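Local coordinates for cell division control protein Cdc48 (Mycobacterium smegmatis, PDB 5E7P) that binds ADP at two nucleotide sites and, as a Cdc48-type member of the AAA family, probably hydrolyses ATP, at residues A110-S116 with T179-P185; R64-V69 with V138-D143; R385-L389 with R573-S577. All coordinates share one frame; numbering follows the deposited sequence.

Interaction 1 (A110-S116 with T179-P185); sequences ARSVTVS and TVTAVDP
The guanidinium of R111 meets the end of the other strand in two ways. CD of P185 lies over one of its faces, while the carboxylate of D184 sits at its edge, near the plane, where NH2 makes a salt bridge to OD1 of 3.0 Å. The planes of the two groups are 47° apart, and a single nitrogen-oxygen pair makes the bridge. R111 reaches this position with CG beside its backbone N (chi1 -65°) and the chain extended from CG to NE, its CD passing 3.6 Å from D184 OD2. A cis peptide bond leads into P185 and turns the chain just where the pairing stops; the carbonyl O of D184 takes the backbone N of R111 and, weakly, that of S112.

From here the strands run antiparallel as the middle pair of a four-stranded sheet, with 144-146 outside 177-184 and 196-199 outside 112-116. A Cdc48-type N domain is usually built of a double-psi barrel with a second small beta subdomain packed on it, and this sheet is consistent with the latter. A classic beta bulge interrupts the ladder: T181 and A182 both face T114, whose carbonyl O accepts T181 N at 2.9 Å and, more weakly, A182 N at 3.3 Å. T114 N returns a 2.8 Å bond to A182 O. S112, T114, S116, T179, A182 and D184 line one face. T181 OG1 lies beside T114 CG2 and gives T114 O a weak bond, and CG2 of T181 leans on CB of S116. V113, V115, V180 and V183 share the other face, with CG1 of V113 4.0 Å from CG1 of V180; M139 packs against V180 and V183, and V189 against V113 and V183.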
loop_
_atom_site.group_PDB
_atom_site.type_symbol
_atom_site.label_atom_id
_atom_site.label_comp_id
_atom_site.label_asym_id
_atom_site.label_seq_id
_atom_site.Cartn_x
_atom_site.Cartn_y
_atom_site.Cartn_z
ATOM N N ALA A 110 -11.752 3.423 2.784
ATOM C CA ALA A 110 -12.879 4.263 3.176
ATOM C C ALA A 110 -12.720 5.692 2.677
ATOM O O ALA A 110 -11.658 6.296 2.826
ATOM C CB ALA A 110 -13.032 4.265 4.685
ATOM N N ARG A 111 -13.778 6.229 2.079
ATOM C CA ARG A 111 -13.832 7.658 1.820
ATOM C C ARG A 111 -14.074 8.323 3.161
ATOM O O ARG A 111 -13.414 9.300 3.514
ATOM C CB ARG A 111 -14.957 8.006 0.846
ATOM C CG ARG A 111 -14.767 7.441 -0.548
ATOM C CD ARG A 111 -15.855 7.926 -1.496
ATOM N NE ARG A 111 -15.922 7.104 -2.703
ATOM C CZ ARG A 111 -16.768 6.093 -2.872
ATOM N NH1 ARG A 111 -16.756 5.396 -4.002
ATOM N NH2 ARG A 111 -17.632 5.781 -1.916
ATOM N N SER A 112 -15.020 7.770 3.913
ATOM C CA SER A 112 -15.317 8.259 5.252
ATOM C C SER A 112 -15.779 7.122 6.149
ATOM O O SER A 112 -16.226 6.083 5.669
ATOM C CB SER A 112 -16.397 9.344 5.212
ATOM O OG SER A 112 -17.674 8.784 4.966
ATOM N N VAL A 113 -15.648 7.325 7.455
ATOM C CA VAL A 113 -16.219 6.427 8.449
ATOM C C VAL A 113 -16.773 7.280 9.577
ATOM O O VAL A 113 -16.033 8.031 10.211
ATOM C CB VAL A 113 -15.172 5.468 9.047
ATOM C CG1 VAL A 113 -15.779 4.686 10.204
ATOM C CG2 VAL A 113 -14.625 4.522 7.989
ATOM N N THR A 114 -18.074 7.178 9.825
ATOM C CA THR A 114 -18.687 7.937 10.907
ATOM C C THR A 114 -18.848 7.066 12.147
ATOM O O THR A 114 -19.416 5.979 12.083
ATOM C CB THR A 114 -20.048 8.523 10.496
ATOM O OG1 THR A 114 -19.887 9.334 9.326
ATOM C CG2 THR A 114 -20.617 9.376 11.617
ATOM N N VAL A 115 -18.334 7.548 13.272
ATOM C CA VAL A 115 -18.408 6.806 14.522
ATOM C C VAL A 115 -19.205 7.577 15.564
ATOM O O VAL A 115 -19.362 8.794 15.465
ATOM C CB VAL A 115 -17.004 6.509 15.084
ATOM C CG1 VAL A 115 -16.215 5.639 14.116
ATOM C CG2 VAL A 115 -16.260 7.806 15.368
ATOM N N SER A 116 -19.707 6.863 16.565
ATOM C CA SER A 116 -20.456 7.491 17.643
ATOM C C SER A 116 -19.819 7.175 18.988
ATOM O O SER A 116 -19.281 6.088 19.188
ATOM C CB SER A 116 -21.911 7.023 17.635
ATOM O OG SER A 116 -22.660 7.670 18.648
ATOM N N THR A 179 -19.075 3.021 18.204
ATOM C CA THR A 179 -19.841 2.262 17.222
ATOM C C THR A 179 -19.784 2.940 15.860
ATOM O O THR A 179 -19.752 4.165 15.768
ATOM C CB THR A 179 -21.314 2.064 17.645
ATOM O OG1 THR A 179 -21.921 3.336 17.898
ATOM C CG2 THR A 179 -21.402 1.206 18.898
ATOM N N VAL A 180 -19.763 2.134 14.806
ATOM C CA VAL A 180 -19.713 2.651 13.447
ATOM C C VAL A 180 -21.127 2.871 12.922
ATOM O O VAL A 180 -21.861 1.914 12.674
ATOM C CB VAL A 180 -18.966 1.685 12.510
ATOM C CG1 VAL A 180 -18.889 2.257 11.103
ATOM C CG2 VAL A 180 -17.573 1.392 13.054
ATOM N N THR A 181 -21.507 4.134 12.753
ATOM C CA THR A 181 -22.857 4.471 12.312
ATOM C C THR A 181 -22.960 4.576 10.795
ATOM O O THR A 181 -24.058 4.527 10.239
ATOM C CB THR A 181 -23.342 5.790 12.934
ATOM O OG1 THR A 181 -22.709 6.894 12.277
ATOM C CG2 THR A 181 -23.014 5.828 14.418
ATOM N N ALA A 182 -21.815 4.716 10.131
ATOM C CA ALA A 182 -21.785 4.853 8.678
ATOM C C ALA A 182 -20.393 4.628 8.094
ATOM O O ALA A 182 -19.382 4.979 8.704
ATOM C CB ALA A 182 -22.304 6.223 8.267
ATOM N N VAL A 183 -20.353 4.041 6.902
ATOM C CA VAL A 183 -19.120 3.936 6.133
ATOM C C VAL A 183 -19.380 4.362 4.690
ATOM O O VAL A 183 -20.531 4.441 4.254
ATOM C CB VAL A 183 -18.548 2.504 6.145
ATOM C CG1 VAL A 183 -18.109 2.116 7.547
ATOM C CG2 VAL A 183 -19.570 1.517 5.601
ATOM N N ASP A 184 -18.309 4.637 3.957
ATOM C CA ASP A 184 -18.415 5.048 2.562
ATOM C C ASP A 184 -17.139 4.659 1.825
ATOM O O ASP A 184 -16.053 5.096 2.200
ATOM C CB ASP A 184 -18.656 6.556 2.465
ATOM C CG ASP A 184 -18.984 7.010 1.053
ATOM O OD1 ASP A 184 -19.564 6.210 0.290
ATOM O OD2 ASP A 184 -18.665 8.170 0.706
ATOM N N PRO A 185 -17.254 3.823 0.778
ATOM C CA PRO A 185 -18.465 3.218 0.204
ATOM C C PRO A 185 -19.118 2.191 1.131
ATOM O O PRO A 185 -18.466 1.731 2.066
ATOM C CB PRO A 185 -17.937 2.532 -1.062
ATOM C CG PRO A 185 -16.514 2.250 -0.769
ATOM C CD PRO A 185 -16.044 3.417 0.043
#

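Interaction 2 (R64-V69 with V138-D143); sequences RTTAAV and VMTVGD
T66 OG1 lies 2.6 Å from D143 OD2. Beside them sits a water that ties three groups together. It donates to A67 O at 2.7 Å and to D143 OD2 at 2.6 Å, and accepts from T140 OG1 at 2.8 Å, so the carboxylate also reaches the backbone of 64-69 through this water. With OG1 beside its backbone N (chi1 -51°), T140 offers its hydroxyl to the water and leaves CG2 to rest near T65 O. Further along, CG2 of V138 lies over the backbone of A67, 3.6 Å from its O, and also nears CA of A68.

At the other end R64, bent at chi3, gives a hydrogen bond from NH1 to G142 O at 3.3 Å, fairly straight at the hydrogen (156°). The donor stands well above the carbonyl plane, 57° out of it, away from the lone pairs.

What positions these groups is the type II turn from T140 to D143, closed by D143 N to T140 O at 3.0 Å. G142 takes its third place with a positive phi, as glycine commonly does there, and the turn carries D143 back alongside T140 so that both can reach the water.

The strands run almost exactly antiparallel, but their axes stay 6.5 Å apart and no backbone hydrogen bond joins them. Strand 65-72 of the six-stranded sheet, probably the double-psi barrel of the Cdc48 N domain, and strand 138-140 of a separate three-stranded sheet meet through side chains and water. Around them, N91 of helix 86-92 touches both T66 and D143, A57 and L60 of strand 57-61 pack against V138 and T66 respectively, and M139 packs on V180 and V183 of strand 177-184.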
loop_
_atom_site.group_PDB
_atom_site.type_symbol
_atom_site.label_atom_id
_atom_site.label_comp_id
_atom_site.label_asym_id
_atom_site.label_seq_id
_atom_site.Cartn_x
_atom_site.Cartn_y
_atom_site.Cartn_z
ATOM N N ARG A 64 -25.525 -11.482 12.541
ATOM C CA ARG A 64 -25.085 -10.237 11.927
ATOM C C ARG A 64 -23.874 -10.496 11.038
ATOM O O ARG A 64 -23.276 -11.573 11.085
ATOM C CB ARG A 64 -24.706 -9.212 12.998
ATOM C CG ARG A 64 -25.694 -9.093 14.143
ATOM C CD ARG A 64 -25.212 -8.069 15.154
ATOM N NE ARG A 64 -25.106 -6.740 14.561
ATOM C CZ ARG A 64 -24.483 -5.714 15.131
ATOM N NH1 ARG A 64 -24.438 -4.540 14.516
ATOM N NH2 ARG A 64 -23.901 -5.862 16.314
ATOM N N THR A 65 -23.507 -9.500 10.239
ATOM C CA THR A 65 -22.325 -9.598 9.395
ATOM C C THR A 65 -21.286 -8.552 9.788
ATOM O O THR A 65 -21.577 -7.356 9.830
ATOM C CB THR A 65 -22.672 -9.430 7.901
ATOM O OG1 THR A 65 -23.506 -10.515 7.474
ATOM C CG2 THR A 65 -21.404 -9.418 7.059
ATOM N N THR A 66 -20.073 -9.009 10.084
ATOM C CA THR A 66 -18.975 -8.106 10.404
ATOM C C THR A 66 -17.731 -8.510 9.622
ATOM O O THR A 66 -17.791 -9.382 8.757
ATOM C CB THR A 66 -18.662 -8.095 11.916
ATOM O OG1 THR A 66 -17.792 -6.999 12.220
ATOM C CG2 THR A 66 -18.003 -9.399 12.342
ATOM N N ALA A 67 -16.606 -7.868 9.918
ATOM C CA ALA A 67 -15.351 -8.211 9.265
ATOM C C ALA A 67 -14.166 -8.069 10.215
ATOM O O ALA A 67 -14.169 -7.226 11.111
ATOM C CB ALA A 67 -15.149 -7.363 8.026
ATOM N N ALA A 68 -13.157 -8.908 10.015
ATOM C CA ALA A 68 -11.947 -8.845 10.820
ATOM C C ALA A 68 -10.735 -9.233 9.984
ATOM O O ALA A 68 -10.876 -9.743 8.873
ATOM C CB ALA A 68 -12.072 -9.745 12.039
ATOM N N VAL A 69 -9.547 -8.984 10.523
ATOM C CA VAL A 69 -8.303 -9.326 9.846
ATOM C C VAL A 69 -7.881 -10.748 10.201
ATOM O O VAL A 69 -7.809 -11.107 11.379
ATOM C CB VAL A 69 -7.172 -8.346 10.224
ATOM C CG1 VAL A 69 -5.848 -8.769 9.588
ATOM C CG2 VAL A 69 -7.542 -6.929 9.811
ATOM N N VAL A 138 -10.334 -2.533 9.702
ATOM C CA VAL A 138 -11.555 -2.694 8.914
ATOM C C VAL A 138 -12.801 -2.273 9.687
ATOM O O VAL A 138 -12.924 -2.527 10.886
ATOM C CB VAL A 138 -11.735 -4.140 8.403
ATOM C CG1 VAL A 138 -10.705 -4.462 7.335
ATOM C CG2 VAL A 138 -11.653 -5.127 9.553
ATOM N N MET A 139 -13.725 -1.628 8.985
ATOM C CA MET A 139 -14.937 -1.110 9.601
ATOM C C MET A 139 -16.171 -1.636 8.881
ATOM O O MET A 139 -16.155 -1.847 7.668
ATOM C CB MET A 139 -14.938 0.422 9.568
ATOM C CG MET A 139 -13.724 1.070 10.214
ATOM S SD MET A 139 -13.686 0.862 12.004
ATOM C CE MET A 139 -11.981 1.277 12.355
ATOM N N THR A 140 -17.237 -1.848 9.645
ATOM C CA THR A 140 -18.527 -2.238 9.099
ATOM C C THR A 140 -19.591 -1.528 9.924
ATOM O O THR A 140 -19.432 -1.373 11.135
ATOM C CB THR A 140 -18.746 -3.764 9.187
ATOM O OG1 THR A 140 -17.616 -4.448 8.635
ATOM C CG2 THR A 140 -20.001 -4.172 8.427
ATOM N N VAL A 141 -20.662 -1.083 9.275
ATOM C CA VAL A 141 -21.722 -0.363 9.977
ATOM C C VAL A 141 -22.318 -1.215 11.094
ATOM O O VAL A 141 -22.682 -2.371 10.876
ATOM C CB VAL A 141 -22.836 0.098 9.013
ATOM C CG1 VAL A 141 -24.032 0.631 9.791
ATOM C CG2 VAL A 141 -22.302 1.152 8.057
ATOM N N GLY A 142 -22.391 -0.643 12.293
ATOM C CA GLY A 142 -22.942 -1.335 13.443
ATOM C C GLY A 142 -21.883 -1.960 14.334
ATOM O O GLY A 142 -22.180 -2.394 15.447
ATOM N N ASP A 143 -20.648 -2.004 13.845
ATOM C CA ASP A 143 -19.545 -2.598 14.597
ATOM C C ASP A 143 -19.184 -1.796 15.839
ATOM O O ASP A 143 -19.345 -0.579 15.876
ATOM C CB ASP A 143 -18.300 -2.735 13.715
ATOM C CG ASP A 143 -18.368 -3.932 12.791
ATOM O OD1 ASP A 143 -19.489 -4.385 12.476
ATOM O OD2 ASP A 143 -17.298 -4.423 12.378
HETATM O O HOH W 1 -15.647 -5.098 10.530
#

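Interaction 3 (R385-L389 with R573-S577); sequences RELGL and RARDS
E386 and R573 form a salt bridge through a single carboxylate oxygen. NE of R573 meets OE1 of E386 at 2.7 Å, nearly along the C-O axis, and NH2 adds a weak second bond to the same atom at 3.2 Å. The carboxylate and guanidinium planes are only 24° apart. R573 bends at chi3 (-51°) to bring NE round, and the CB of E386 and CG of R573 touch at 3.7 Å beneath the charged groups.

S577 handles the next polar groups. With OG beside its own backbone N (chi1 -54°), the buried hydroxyl bridges strand and helix, accepting G388 N at 2.6 Å and donating to R573 O at 2.6 Å. The amide of E386 is satisfied by a water, at 2.8 Å, which in turn donates to OD2 of D576 at 3.0 Å. S577 O accepts bonds from S546 OG and Q237 NE2. CD1 of L387 rests against the carbonyl O and CB of D576.

Strand 385-388 is an outermost strand of the first AAA module's sheet, hydrogen-bonded to 265-269, while the helix belongs to the second AAA module; G388 lies about 7 Å from the side chain of K276, an ADP-binding residue. E569 comes close to E386 OE2 as a like charge and is a weak, long ion partner of R573. R573 would favour a charged E386, whereas E569 would tend to oppose it, so R573 probably offsets part of their repulsion at this largely polar and ionic junction between modules.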
loop_
_atom_site.group_PDB
_atom_site.type_symbol
_atom_site.label_atom_id
_atom_site.label_comp_id
_atom_site.label_asym_id
_atom_site.label_seq_id
_atom_site.Cartn_x
_atom_site.Cartn_y
_atom_site.Cartn_z
ATOM N N ARG A 385 5.347 19.473 -11.482
ATOM C CA ARG A 385 6.322 18.417 -11.230
ATOM C C ARG A 385 5.890 17.483 -10.102
ATOM O O ARG A 385 5.041 17.830 -9.279
ATOM C CB ARG A 385 7.697 19.021 -10.934
ATOM C CG ARG A 385 7.779 19.775 -9.625
ATOM C CD ARG A 385 9.033 20.632 -9.574
ATOM N NE ARG A 385 8.926 21.805 -10.433
ATOM C CZ ARG A 385 9.948 22.589 -10.759
ATOM N NH1 ARG A 385 11.165 22.320 -10.305
ATOM N NH2 ARG A 385 9.755 23.641 -11.544
ATOM N N GLU A 386 6.483 16.293 -10.071
ATOM C CA GLU A 386 6.085 15.264 -9.118
ATOM C C GLU A 386 7.273 14.620 -8.414
ATOM O O GLU A 386 8.406 14.673 -8.891
ATOM C CB GLU A 386 5.245 14.191 -9.811
ATOM C CG GLU A 386 3.974 14.719 -10.442
ATOM C CD GLU A 386 3.120 13.624 -11.041
ATOM O OE1 GLU A 386 3.508 12.441 -10.934
ATOM O OE2 GLU A 386 2.059 13.947 -11.615
ATOM N N LEU A 387 6.995 13.998 -7.274
ATOM C CA LEU A 387 8.033 13.410 -6.447
ATOM C C LEU A 387 7.508 12.118 -5.828
ATOM O O LEU A 387 6.493 12.123 -5.127
ATOM C CB LEU A 387 8.436 14.404 -5.359
ATOM C CG LEU A 387 9.901 14.472 -4.940
ATOM C CD1 LEU A 387 10.806 14.448 -6.159
ATOM C CD2 LEU A 387 10.134 15.732 -4.136
ATOM N N GLY A 388 8.189 11.009 -6.102
ATOM C CA GLY A 388 7.769 9.715 -5.595
ATOM C C GLY A 388 8.637 9.210 -4.459
ATOM O O GLY A 388 9.851 9.083 -4.607
ATOM N N LEU A 389 8.013 8.920 -3.321
ATOM C CA LEU A 389 8.728 8.383 -2.166
ATOM C C LEU A 389 8.790 6.859 -2.211
ATOM O O LEU A 389 8.027 6.215 -2.933
ATOM C CB LEU A 389 8.080 8.853 -0.859
ATOM C CG LEU A 389 8.673 10.115 -0.224
ATOM C CD1 LEU A 389 8.809 11.229 -1.245
ATOM C CD2 LEU A 389 7.834 10.575 0.958
ATOM N N ARG A 573 8.458 11.746 -13.164
ATOM C CA ARG A 573 8.387 11.447 -11.738
ATOM C C ARG A 573 9.475 10.450 -11.350
ATOM O O ARG A 573 10.034 10.519 -10.257
ATOM C CB ARG A 573 7.016 10.891 -11.345
ATOM C CG ARG A 573 6.797 10.853 -9.834
ATOM C CD ARG A 573 5.731 9.845 -9.423
ATOM N NE ARG A 573 4.496 10.008 -10.180
ATOM C CZ ARG A 573 4.045 9.132 -11.073
ATOM N NH1 ARG A 573 4.723 8.021 -11.315
ATOM N NH2 ARG A 573 2.909 9.368 -11.718
ATOM N N ALA A 574 9.769 9.525 -12.255
ATOM C CA ALA A 574 10.781 8.510 -12.003
ATOM C C ALA A 574 12.171 9.135 -11.980
ATOM O O ALA A 574 12.980 8.839 -11.100
ATOM C CB ALA A 574 10.702 7.409 -13.053
ATOM N N ARG A 575 12.439 10.004 -12.949
ATOM C CA ARG A 575 13.717 10.707 -13.012
ATOM C C ARG A 575 13.953 11.547 -11.760
ATOM O O ARG A 575 15.060 11.578 -11.224
ATOM C CB ARG A 575 13.794 11.590 -14.265
ATOM C CG ARG A 575 14.167 10.839 -15.535
ATOM C CD ARG A 575 14.408 11.788 -16.707
ATOM N NE ARG A 575 13.209 11.985 -17.519
ATOM C CZ ARG A 575 12.428 13.061 -17.462
ATOM N NH1 ARG A 575 12.717 14.054 -16.633
ATOM N NH2 ARG A 575 11.358 13.145 -18.242
ATOM N N ASP A 576 12.902 12.218 -11.294
ATOM C CA ASP A 576 13.003 13.106 -10.139
ATOM C C ASP A 576 13.038 12.358 -8.808
ATOM O O ASP A 576 13.373 12.939 -7.777
ATOM C CB ASP A 576 11.851 14.119 -10.135
ATOM C CG ASP A 576 11.939 15.114 -11.282
ATOM O OD1 ASP A 576 13.035 15.270 -11.861
ATOM O OD2 ASP A 576 10.913 15.749 -11.601
ATOM N N SER A 577 12.697 11.074 -8.833
ATOM C CA SER A 577 12.608 10.287 -7.604
ATOM C C SER A 577 13.696 9.219 -7.489
ATOM O O SER A 577 13.653 8.393 -6.579
ATOM C CB SER A 577 11.233 9.624 -7.496
ATOM O OG SER A 577 10.196 10.579 -7.624
HETATM O O HOH W 2 7.962 15.580 -12.322
#

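Interactions 1 and 2 are neighbours, 11 Å apart between centres and interleaved along the chain. They meet chiefly at V180, whose N and O make probable hydrogen bonds to D143 O and G142 N, so the turn of one contact is fastened to a strand of the other. Interaction 1 is a partly buried ladder within one sheet and rests on backbone bonds; interaction 2 is more buried, yet joins separate sheets by side chains and a water. Interaction 3 lies far off, about 20 Å from interaction 1 by nearest atoms, and binds the two AAA modules by a buried ion pair, a serine bridge and another water.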